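Local structure of FOKI restriction endonuclease (Planomicrobium okeanokoites, 2FOK) at residues 21-24 with 25-29; 111-114 with 115-119; 157-160 with 161-164; 324-327 with 328-331. The protein recognises a specific DNA sequence and hydrolyses both strands at a fixed distance from it, as a metal-dependent type IIS restriction endonuclease. All blocks are in the same frame, centred on the assembly; numbering follows the deposited sequence.

Contact 1: 21-24 with 25-29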
loop_
_atom_site.group_PDB
_atom_site.type_symbol
_atom_site.label_atom_id
_atom_site.label_comp_id
_atom_site.label_asym_id
_atom_site.label_seq_id
_atom_site.Cartn_x
_atom_site.Cartn_y
_atom_site.Cartn_z
ATOM N N LYS A 21 -13.334 1.456 -21.714
ATOM C CA LYS A 21 -14.434 0.987 -22.541
ATOM C C LYS A 21 -13.940 0.184 -23.740
ATOM O O LYS A 21 -14.406 -0.930 -23.977
ATOM C CB LYS A 21 -15.280 2.174 -23.015
ATOM C CG LYS A 21 -16.789 1.861 -23.072
ATOM C CD LYS A 21 -17.581 2.898 -23.878
ATOM C CE LYS A 21 -19.075 2.656 -23.773
ATOM N NZ LYS A 21 -19.854 3.894 -24.049
ATOM N N ARG A 22 -13.008 0.752 -24.496
ATOM C CA ARG A 22 -12.448 0.087 -25.665
ATOM C C ARG A 22 -11.937 -1.295 -25.274
ATOM O O ARG A 22 -12.140 -2.268 -25.993
ATOM C CB ARG A 22 -11.291 0.911 -26.232
ATOM C CG ARG A 22 -11.695 2.118 -27.078
ATOM C CD ARG A 22 -10.454 2.833 -27.640
ATOM N NE ARG A 22 -9.647 1.950 -28.481
ATOM C CZ ARG A 22 -9.719 1.915 -29.807
ATOM N NH1 ARG A 22 -10.560 2.718 -30.447
ATOM N NH2 ARG A 22 -8.990 1.048 -30.494
ATOM N N VAL A 23 -11.263 -1.372 -24.133
ATOM C CA VAL A 23 -10.735 -2.636 -23.646
ATOM C C VAL A 23 -11.869 -3.637 -23.458
ATOM O O VAL A 23 -11.710 -4.823 -23.735
ATOM C CB VAL A 23 -9.990 -2.458 -22.296
ATOM C CG1 VAL A 23 -9.629 -3.832 -21.707
ATOM C CG2 VAL A 23 -8.718 -1.609 -22.501
ATOM N N VAL A 24 -13.013 -3.143 -22.990
ATOM C CA VAL A 24 -14.192 -3.965 -22.759
ATOM C C VAL A 24 -14.899 -4.360 -24.058
ATOM O O VAL A 24 -15.338 -5.491 -24.220
ATOM C CB VAL A 24 -15.207 -3.214 -21.865
ATOM C CG1 VAL A 24 -16.427 -4.091 -21.599
ATOM C CG2 VAL A 24 -14.543 -2.798 -20.562
ATOM N N GLN A 25 -15.006 -3.409 -24.977
ATOM C CA GLN A 25 -15.667 -3.617 -26.262
ATOM C C GLN A 25 -14.944 -4.607 -27.156
ATOM O O GLN A 25 -15.358 -4.848 -28.289
ATOM C CB GLN A 25 -15.798 -2.283 -26.992
ATOM C CG GLN A 25 -16.703 -1.326 -26.267
ATOM C CD GLN A 25 -16.675 0.060 -26.854
ATOM O OE1 GLN A 25 -15.669 0.477 -27.415
ATOM N NE2 GLN A 25 -17.784 0.786 -26.731
ATOM N N VAL A 26 -13.872 -5.187 -26.638
ATOM C CA VAL A 26 -13.062 -6.138 -27.390
ATOM C C VAL A 26 -13.493 -7.567 -27.066
ATOM O O VAL A 26 -13.193 -8.506 -27.803
ATOM C CB VAL A 26 -11.558 -5.895 -27.063
ATOM C CG1 VAL A 26 -10.818 -7.203 -26.852
ATOM C CG2 VAL A 26 -10.926 -5.068 -28.181
ATOM N N PHE A 27 -14.214 -7.726 -25.962
ATOM C CA PHE A 27 -14.708 -9.047 -25.576
ATOM C C PHE A 27 -16.134 -9.227 -26.111
ATOM O O PHE A 27 -16.744 -10.279 -25.935
ATOM C CB PHE A 27 -14.719 -9.193 -24.051
ATOM C CG PHE A 27 -13.370 -9.075 -23.414
ATOM C CD1 PHE A 27 -12.732 -7.842 -23.335
ATOM C CD2 PHE A 27 -12.774 -10.177 -22.811
ATOM C CE1 PHE A 27 -11.535 -7.700 -22.659
ATOM C CE2 PHE A 27 -11.573 -10.051 -22.132
ATOM C CZ PHE A 27 -10.952 -8.810 -22.051
ATOM N N ASP A 28 -16.653 -8.179 -26.749
ATOM C CA ASP A 28 -17.999 -8.167 -27.332
ATOM C C ASP A 28 -17.870 -8.333 -28.849
ATOM O O ASP A 28 -17.423 -7.429 -29.530
ATOM C CB ASP A 28 -18.689 -6.837 -26.997
ATOM C CG ASP A 28 -20.002 -6.651 -27.735
ATOM O OD1 ASP A 28 -20.206 -7.304 -28.774
ATOM O OD2 ASP A 28 -20.835 -5.842 -27.275
ATOM N N ARG A 29 -18.284 -9.488 -29.361
ATOM C CA ARG A 29 -18.185 -9.819 -30.782
ATOM C C ARG A 29 -18.904 -8.900 -31.760
ATOM O O ARG A 29 -18.514 -8.806 -32.925
ATOM C CB ARG A 29 -18.656 -11.259 -31.012
ATOM C CG ARG A 29 -20.115 -11.512 -30.638
ATOM C CD ARG A 29 -20.598 -12.868 -31.172
ATOM N NE ARG A 29 -21.851 -13.307 -30.555
ATOM C CZ ARG A 29 -21.967 -14.378 -29.771
ATOM N NH1 ARG A 29 -20.908 -15.131 -29.501
ATOM N NH2 ARG A 29 -23.147 -14.701 -29.257
#
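Lys21 O takes two backbone donors at the last turn of helix 17-24: Gln25 N at 2.7 Å, lying almost on the line of the carbonyl bond, and, more weakly, Val24 N. The Gln25 side chain folds back against the same carbonyl. With its CG beside the backbone N (chi1 -65°), that CG comes within 3.3 Å of Lys21 O. The amide then slants across the stretched lysine chain, where Gln25 NE2 meets Lys21 CD at 3.6 Å, a packing contact. The polar ends turn elsewhere, Gln25 to Ser139 and the Lys21 ammonium to salt bridges with Glu148 and Asp143. The chain bends through Gln25 and Val26, and Phe27 N donates to Val24 O at 3.0 Å from well above the carbonyl plane (49°). Val23 O lies in the plane of the Phe27 ring at its edge, 3.1 Å from Phe27 CE1, while the hydrocarbon contact between Val23 and this ring is looser. The ring also packs on Phe129 and Ile131 of strand 128-131. A type I beta turn spanning Val24 to Phe27 thus ends the helix, within recognition subdomain 1, which belongs to the helix-turn-helix clan.

Contact 2: 111-114 with 115-119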
loop_
_atom_site.group_PDB
_atom_site.type_symbol
_atom_site.label_atom_id
_atom_site.label_comp_id
_atom_site.label_asym_id
_atom_site.label_seq_id
_atom_site.Cartn_x
_atom_site.Cartn_y
_atom_site.Cartn_z
ATOM N N LEU A 111 -6.501 -4.270 -17.716
ATOM C CA LEU A 111 -7.116 -5.584 -17.522
ATOM C C LEU A 111 -7.634 -5.653 -16.081
ATOM O O LEU A 111 -8.771 -6.066 -15.823
ATOM C CB LEU A 111 -6.079 -6.692 -17.770
ATOM C CG LEU A 111 -6.514 -8.155 -17.601
ATOM C CD1 LEU A 111 -6.205 -8.931 -18.857
ATOM C CD2 LEU A 111 -5.803 -8.778 -16.420
ATOM N N ARG A 112 -6.784 -5.226 -15.150
ATOM C CA ARG A 112 -7.099 -5.217 -13.727
ATOM C C ARG A 112 -8.279 -4.300 -13.445
ATOM O O ARG A 112 -9.108 -4.589 -12.581
ATOM C CB ARG A 112 -5.865 -4.776 -12.923
ATOM C CG ARG A 112 -4.799 -5.870 -12.810
ATOM C CD ARG A 112 -3.477 -5.368 -12.234
ATOM N NE ARG A 112 -3.563 -5.148 -10.792
ATOM C CZ ARG A 112 -2.594 -5.416 -9.919
ATOM N NH1 ARG A 112 -1.432 -5.923 -10.322
ATOM N NH2 ARG A 112 -2.793 -5.175 -8.629
ATOM N N TRP A 113 -8.353 -3.201 -14.190
ATOM C CA TRP A 113 -9.430 -2.231 -14.053
ATOM C C TRP A 113 -10.774 -2.805 -14.562
ATOM O O TRP A 113 -11.778 -2.767 -13.861
ATOM C CB TRP A 113 -9.039 -0.969 -14.821
ATOM C CG TRP A 113 -9.879 0.246 -14.583
ATOM C CD1 TRP A 113 -10.876 0.401 -13.663
ATOM C CD2 TRP A 113 -9.803 1.486 -15.310
ATOM N NE1 TRP A 113 -11.431 1.667 -13.773
ATOM C CE2 TRP A 113 -10.787 2.349 -14.776
ATOM C CE3 TRP A 113 -8.996 1.949 -16.366
ATOM C CZ2 TRP A 113 -10.985 3.650 -15.259
ATOM C CZ3 TRP A 113 -9.193 3.245 -16.847
ATOM C CH2 TRP A 113 -10.178 4.077 -16.294
ATOM N N ALA A 114 -10.787 -3.354 -15.771
ATOM C CA ALA A 114 -12.010 -3.932 -16.340
ATOM C C ALA A 114 -12.544 -5.028 -15.430
ATOM O O ALA A 114 -13.739 -5.117 -15.170
ATOM C CB ALA A 114 -11.726 -4.499 -17.709
ATOM N N HIS A 115 -11.635 -5.861 -14.945
ATOM C CA HIS A 115 -11.984 -6.953 -14.065
ATOM C C HIS A 115 -12.511 -6.457 -12.718
ATOM O O HIS A 115 -13.487 -6.999 -12.196
ATOM C CB HIS A 115 -10.757 -7.848 -13.870
ATOM C CG HIS A 115 -10.938 -8.891 -12.818
ATOM N ND1 HIS A 115 -10.670 -8.656 -11.486
ATOM C CD2 HIS A 115 -11.399 -10.162 -12.893
ATOM C CE1 HIS A 115 -10.960 -9.738 -10.785
ATOM N NE2 HIS A 115 -11.405 -10.666 -11.615
ATOM N N ALA A 116 -11.881 -5.423 -12.159
ATOM C CA ALA A 116 -12.296 -4.875 -10.864
ATOM C C ALA A 116 -13.738 -4.337 -10.843
ATOM O O ALA A 116 -14.457 -4.523 -9.859
ATOM C CB ALA A 116 -11.325 -3.782 -10.424
ATOM N N LEU A 117 -14.165 -3.684 -11.922
ATOM C CA LEU A 117 -15.518 -3.140 -11.988
ATOM C C LEU A 117 -16.535 -4.165 -12.481
ATOM O O LEU A 117 -17.707 -3.847 -12.663
ATOM C CB LEU A 117 -15.555 -1.906 -12.890
ATOM C CG LEU A 117 -14.821 -0.682 -12.353
ATOM C CD1 LEU A 117 -14.954 0.459 -13.344
ATOM C CD2 LEU A 117 -15.387 -0.298 -10.993
ATOM N N GLY A 118 -16.072 -5.388 -12.717
ATOM C CA GLY A 118 -16.958 -6.458 -13.137
ATOM C C GLY A 118 -17.409 -6.535 -14.580
ATOM O O GLY A 118 -18.433 -7.163 -14.855
ATOM N N PHE A 119 -16.666 -5.936 -15.502
ATOM C CA PHE A 119 -17.049 -5.966 -16.913
ATOM C C PHE A 119 -16.546 -7.223 -17.616
ATOM O O PHE A 119 -17.007 -7.566 -18.710
ATOM C CB PHE A 119 -16.538 -4.720 -17.625
ATOM C CG PHE A 119 -17.166 -3.439 -17.130
ATOM C CD1 PHE A 119 -18.534 -3.368 -16.903
ATOM C CD2 PHE A 119 -16.386 -2.312 -16.900
ATOM C CE1 PHE A 119 -19.116 -2.200 -16.456
ATOM C CE2 PHE A 119 -16.957 -1.137 -16.455
ATOM C CZ PHE A 119 -18.325 -1.075 -16.230
#
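Trp113 and Leu117, one helical turn apart, are brought alongside by different first torsions: the indole has CG opposite the backbone N (chi1 -168°), whereas Leu117 places CG next to its own N (chi1 -68°). Both side chains run the same way from the helix, and Leu117 CD1 settles 3.7 Å from Trp113 NE1, obliquely to the ring system. The helix that carries Trp113, 104-116, ends in a Schellman motif. Regular backbone bonds persist up to Leu117 N, which donates to Trp113 O at 3.2 Å. Beyond it the bonds re-pair: Phe119 N reaches back five residues to Ala114 O at 3.1 Å, and Gly118 N bonds to His115 O inside this loop. Gly118 adopts the positive phi (79°) that reverses the chain. His115 CB sits against Leu111 O, and the imidazole presents its edge to Arg112 O. Ala116 CB rests 3.2 Å from Arg112 O. These buried groups pack on neighbouring parts of the fold: Trp113 stacks on Trp233 and meets Phe17 edge-to-face, His115 meets Tyr292 edge-to-face, and Phe119 stacks with Tyr138. One face of the Phe119 ring is turned to Leu117 O, which stands 4.3 Å above the ring plane, over its centre.

Contact 3: 157-160 with 161-164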
loop_
_atom_site.group_PDB
_atom_site.type_symbol
_atom_site.label_atom_id
_atom_site.label_comp_id
_atom_site.label_asym_id
_atom_site.label_seq_id
_atom_site.Cartn_x
_atom_site.Cartn_y
_atom_site.Cartn_z
ATOM N N SER A 157 -20.129 0.322 -7.469
ATOM C CA SER A 157 -20.784 0.068 -6.182
ATOM C C SER A 157 -20.587 -1.379 -5.721
ATOM O O SER A 157 -20.785 -1.705 -4.552
ATOM C CB SER A 157 -22.273 0.399 -6.281
ATOM O OG SER A 157 -22.467 1.791 -6.517
ATOM N N SER A 158 -20.209 -2.242 -6.659
ATOM C CA SER A 158 -19.953 -3.655 -6.380
ATOM C C SER A 158 -18.460 -3.834 -6.087
ATOM O O SER A 158 -17.979 -4.959 -5.913
ATOM C CB SER A 158 -20.312 -4.494 -7.597
ATOM O OG SER A 158 -19.329 -4.318 -8.612
ATOM N N TYR A 159 -17.744 -2.711 -6.048
ATOM C CA TYR A 159 -16.300 -2.659 -5.801
ATOM C C TYR A 159 -16.068 -2.179 -4.353
ATOM O O TYR A 159 -16.211 -0.998 -4.051
ATOM C CB TYR A 159 -15.676 -1.694 -6.823
ATOM C CG TYR A 159 -14.169 -1.621 -6.780
ATOM C CD1 TYR A 159 -13.394 -2.770 -6.901
ATOM C CD2 TYR A 159 -13.519 -0.410 -6.538
ATOM C CE1 TYR A 159 -12.027 -2.720 -6.770
ATOM C CE2 TYR A 159 -12.143 -0.356 -6.406
ATOM C CZ TYR A 159 -11.406 -1.517 -6.520
ATOM O OH TYR A 159 -10.039 -1.477 -6.367
ATOM N N PRO A 160 -15.688 -3.092 -3.444
ATOM C CA PRO A 160 -15.470 -2.716 -2.042
ATOM C C PRO A 160 -14.624 -1.476 -1.748
ATOM O O PRO A 160 -15.087 -0.573 -1.055
ATOM C CB PRO A 160 -14.913 -3.993 -1.396
ATOM C CG PRO A 160 -15.368 -5.096 -2.278
ATOM C CD PRO A 160 -15.429 -4.526 -3.677
ATOM N N PRO A 161 -13.372 -1.421 -2.242
ATOM C CA PRO A 161 -12.540 -0.242 -1.980
ATOM C C PRO A 161 -13.225 1.099 -2.205
ATOM O O PRO A 161 -13.003 2.043 -1.444
ATOM C CB PRO A 161 -11.341 -0.451 -2.893
ATOM C CG PRO A 161 -11.194 -1.943 -2.915
ATOM C CD PRO A 161 -12.627 -2.440 -3.002
ATOM N N ALA A 162 -14.044 1.186 -3.251
ATOM C CA ALA A 162 -14.777 2.414 -3.559
ATOM C C ALA A 162 -15.772 2.637 -2.432
ATOM O O ALA A 162 -15.925 3.745 -1.932
ATOM C CB ALA A 162 -15.511 2.277 -4.886
ATOM N N ILE A 163 -16.449 1.572 -2.024
ATOM C CA ILE A 163 -17.403 1.689 -0.927
ATOM C C ILE A 163 -16.658 2.124 0.333
ATOM O O ILE A 163 -17.171 2.911 1.118
ATOM C CB ILE A 163 -18.139 0.355 -0.668
ATOM C CG1 ILE A 163 -19.025 0.018 -1.871
ATOM C CG2 ILE A 163 -18.993 0.457 0.602
ATOM C CD1 ILE A 163 -19.864 1.182 -2.375
ATOM N N ARG A 164 -15.441 1.616 0.513
ATOM C CA ARG A 164 -14.624 1.977 1.670
ATOM C C ARG A 164 -14.216 3.440 1.605
ATOM O O ARG A 164 -14.210 4.124 2.620
ATOM C CB ARG A 164 -13.357 1.122 1.746
ATOM C CG ARG A 164 -12.450 1.512 2.899
ATOM C CD ARG A 164 -13.234 1.553 4.220
ATOM N NE ARG A 164 -12.355 1.541 5.389
ATOM C CZ ARG A 164 -12.781 1.490 6.652
ATOM N NH1 ARG A 164 -14.076 1.446 6.921
ATOM N NH2 ARG A 164 -11.907 1.501 7.650
#
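The pyrrolidine of Pro161 is a bump seated on one face of the Tyr159 ring. Its CD stands over the middle, 3.8 Å from the ring centroid and 9° off the normal, a CH-pi contact, while Pro161 CG reaches Tyr159 CZ at 3.6 Å. The two side chains cross at about a right angle. Tyr159 has CG anti to its backbone N (chi1 -175°), beside the carbonyl carbon, which lays the ring along the first helical residues. Ala162 adds a smaller knob beside the ring, its CB 3.7 Å from Tyr159 CD2. Tyr159 is the N-cap of helix 160-169, in recognition subdomain 2. Tyr159 O accepts Ile163 N at 3.3 Å, in the carbonyl plane, together with a weak bond from Ala162 N. Two prolines follow at the first turn, where an N-H has no helical acceptor to serve, and Pro160 O receives Arg164 N at 2.7 Å. Ile163 lies against the incoming chain, its CG1 3.6 Å from Ser157 O and CD1 close by. Outside the turn, Ile230 of helix 222-236 packs on Tyr159, Pro161 and Ala162, and the phenol OH of Tyr159 is hydrogen-bonded to Gly9 O.

Contact 4: 324-327 with 328-331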
loop_
_atom_site.group_PDB
_atom_site.type_symbol
_atom_site.label_atom_id
_atom_site.label_comp_id
_atom_site.label_asym_id
_atom_site.label_seq_id
_atom_site.Cartn_x
_atom_site.Cartn_y
_atom_site.Cartn_z
ATOM N N LYS A 324 -17.521 -15.464 18.092
ATOM C CA LYS A 324 -16.444 -15.011 18.967
ATOM C C LYS A 324 -15.130 -15.409 18.280
ATOM O O LYS A 324 -15.023 -16.503 17.724
ATOM C CB LYS A 324 -16.545 -15.681 20.337
ATOM C CG LYS A 324 -17.187 -14.806 21.417
ATOM C CD LYS A 324 -17.684 -15.633 22.616
ATOM C CE LYS A 324 -18.131 -17.048 22.202
ATOM N NZ LYS A 324 -18.298 -17.994 23.348
ATOM N N ILE A 325 -14.135 -14.523 18.314
ATOM C CA ILE A 325 -12.854 -14.797 17.669
ATOM C C ILE A 325 -12.359 -16.205 17.941
ATOM O O ILE A 325 -11.695 -16.805 17.100
ATOM C CB ILE A 325 -11.765 -13.794 18.110
ATOM C CG1 ILE A 325 -10.636 -13.767 17.075
ATOM C CG2 ILE A 325 -11.214 -14.176 19.475
ATOM C CD1 ILE A 325 -10.779 -12.673 16.040
ATOM N N GLU A 326 -12.689 -16.735 19.115
ATOM C CA GLU A 326 -12.271 -18.084 19.490
ATOM C C GLU A 326 -13.010 -19.148 18.676
ATOM O O GLU A 326 -12.476 -20.230 18.408
ATOM C CB GLU A 326 -12.505 -18.304 20.986
ATOM C CG GLU A 326 -11.382 -17.769 21.867
ATOM C CD GLU A 326 -11.654 -16.364 22.364
ATOM O OE1 GLU A 326 -12.793 -15.878 22.175
ATOM O OE2 GLU A 326 -10.731 -15.749 22.941
ATOM N N GLN A 327 -14.243 -18.845 18.284
ATOM C CA GLN A 327 -15.018 -19.780 17.475
ATOM C C GLN A 327 -14.519 -19.686 16.022
ATOM O O GLN A 327 -14.433 -20.686 15.311
ATOM C CB GLN A 327 -16.506 -19.437 17.566
ATOM C CG GLN A 327 -16.965 -18.993 18.952
ATOM C CD GLN A 327 -18.452 -18.663 19.002
ATOM O OE1 GLN A 327 -18.845 -17.532 19.311
ATOM N NE2 GLN A 327 -19.290 -19.655 18.696
ATOM N N ILE A 328 -14.179 -18.475 15.589
ATOM C CA ILE A 328 -13.664 -18.274 14.239
ATOM C C ILE A 328 -12.331 -18.994 14.147
ATOM O O ILE A 328 -12.042 -19.659 13.154
ATOM C CB ILE A 328 -13.426 -16.785 13.926
ATOM C CG1 ILE A 328 -14.754 -16.073 13.695
ATOM C CG2 ILE A 328 -12.560 -16.647 12.676
ATOM C CD1 ILE A 328 -14.665 -14.569 13.872
ATOM N N GLN A 329 -11.519 -18.850 15.190
ATOM C CA GLN A 329 -10.207 -19.486 15.235
ATOM C C GLN A 329 -10.426 -20.983 15.249
ATOM O O GLN A 329 -9.679 -21.746 14.631
ATOM C CB GLN A 329 -9.443 -19.061 16.494
ATOM C CG GLN A 329 -8.316 -20.014 16.886
ATOM C CD GLN A 329 -7.677 -19.644 18.203
ATOM O OE1 GLN A 329 -8.365 -19.349 19.179
ATOM N NE2 GLN A 329 -6.352 -19.662 18.241
ATOM N N ASP A 330 -11.467 -21.389 15.970
ATOM C CA ASP A 330 -11.844 -22.793 16.078
ATOM C C ASP A 330 -12.247 -23.344 14.706
ATOM O O ASP A 330 -11.737 -24.377 14.269
ATOM C CB ASP A 330 -13.023 -22.925 17.036
ATOM C CG ASP A 330 -12.776 -23.935 18.121
ATOM O OD1 ASP A 330 -12.475 -25.104 17.786
ATOM O OD2 ASP A 330 -12.890 -23.557 19.304
ATOM N N ASN A 331 -13.169 -22.647 14.038
ATOM C CA ASN A 331 -13.647 -23.056 12.718
ATOM C C ASN A 331 -12.495 -23.068 11.721
ATOM O O ASN A 331 -12.443 -23.908 10.820
ATOM C CB ASN A 331 -14.744 -22.105 12.226
ATOM C CG ASN A 331 -16.127 -22.496 12.723
ATOM O OD1 ASN A 331 -17.078 -21.707 12.638
ATOM N ND2 ASN A 331 -16.247 -23.720 13.252
#
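Four successive backbone bonds, each spanning four residues, wind the chain from Lys324 into helix 325-334, starting with Ile328 N on Lys324 O at 3.0 Å in the carbonyl plane and reaching Asn331 N on Gln327 O at 2.7 Å. Lys324 O is shared, since Gln327 N donates to it as well. Gln327 also sends its side chain back over the helix start: with CG beside the backbone N (chi1 -39°) and the chain straight beyond, OE1 accepts Lys324 N at 2.7 Å, the donor standing 40° out of the amide plane. Lys324 is the N-cap residue, and this return bond from the third helical position corresponds to one half of a capping box. The helix belongs to the D3 domain, a member of the helix-turn-helix clan, and is two-faced. Its buried side carries Ile325, lying on Ile341 and Tyr365, and Ile328, lying on Ile313. Gln329 borders that side, its CB 3.2 Å from Ile325 O and its extended chain leading NE2 to a hydrogen bond with Glu339 O. On the exposed side, Asp330 CB is wedged between two carbonyls, 3.1 Å from Glu326 O and 3.2 Å from Gln327 O. The carboxylate follows it, and Asp330 OD2 approaches Glu326 O at 3.5 Å, two acceptors whose proximity is probably mildly unfavourable. Asn331 rests its CB and CG against Gln327 O, the nearer, CB, at 3.4 Å.

Overall arrangement
The four contacts come in series along the chain. Contacts 1 and 2, their centres 12 Å apart, share recognition subdomain 1: the end of helix 17-24 meets the end of helix 104-116 where Val24 CG1 packs on Phe119 CB at 4.0 Å. Contact 3 begins helix 160-169 in subdomain 2, yet it touches contact 2 through Ala116 O and Tyr159 CD1 (3.6 Å), so the two subdomains pack directly here. Contact 4, on helix 325-334 of the D3 domain, stands apart, its centre about 27 Å from that of contact 3 and 45 Å from that of contact 1. Together they sample helix ends and starts across three ranges assigned to the helix-turn-helix clan.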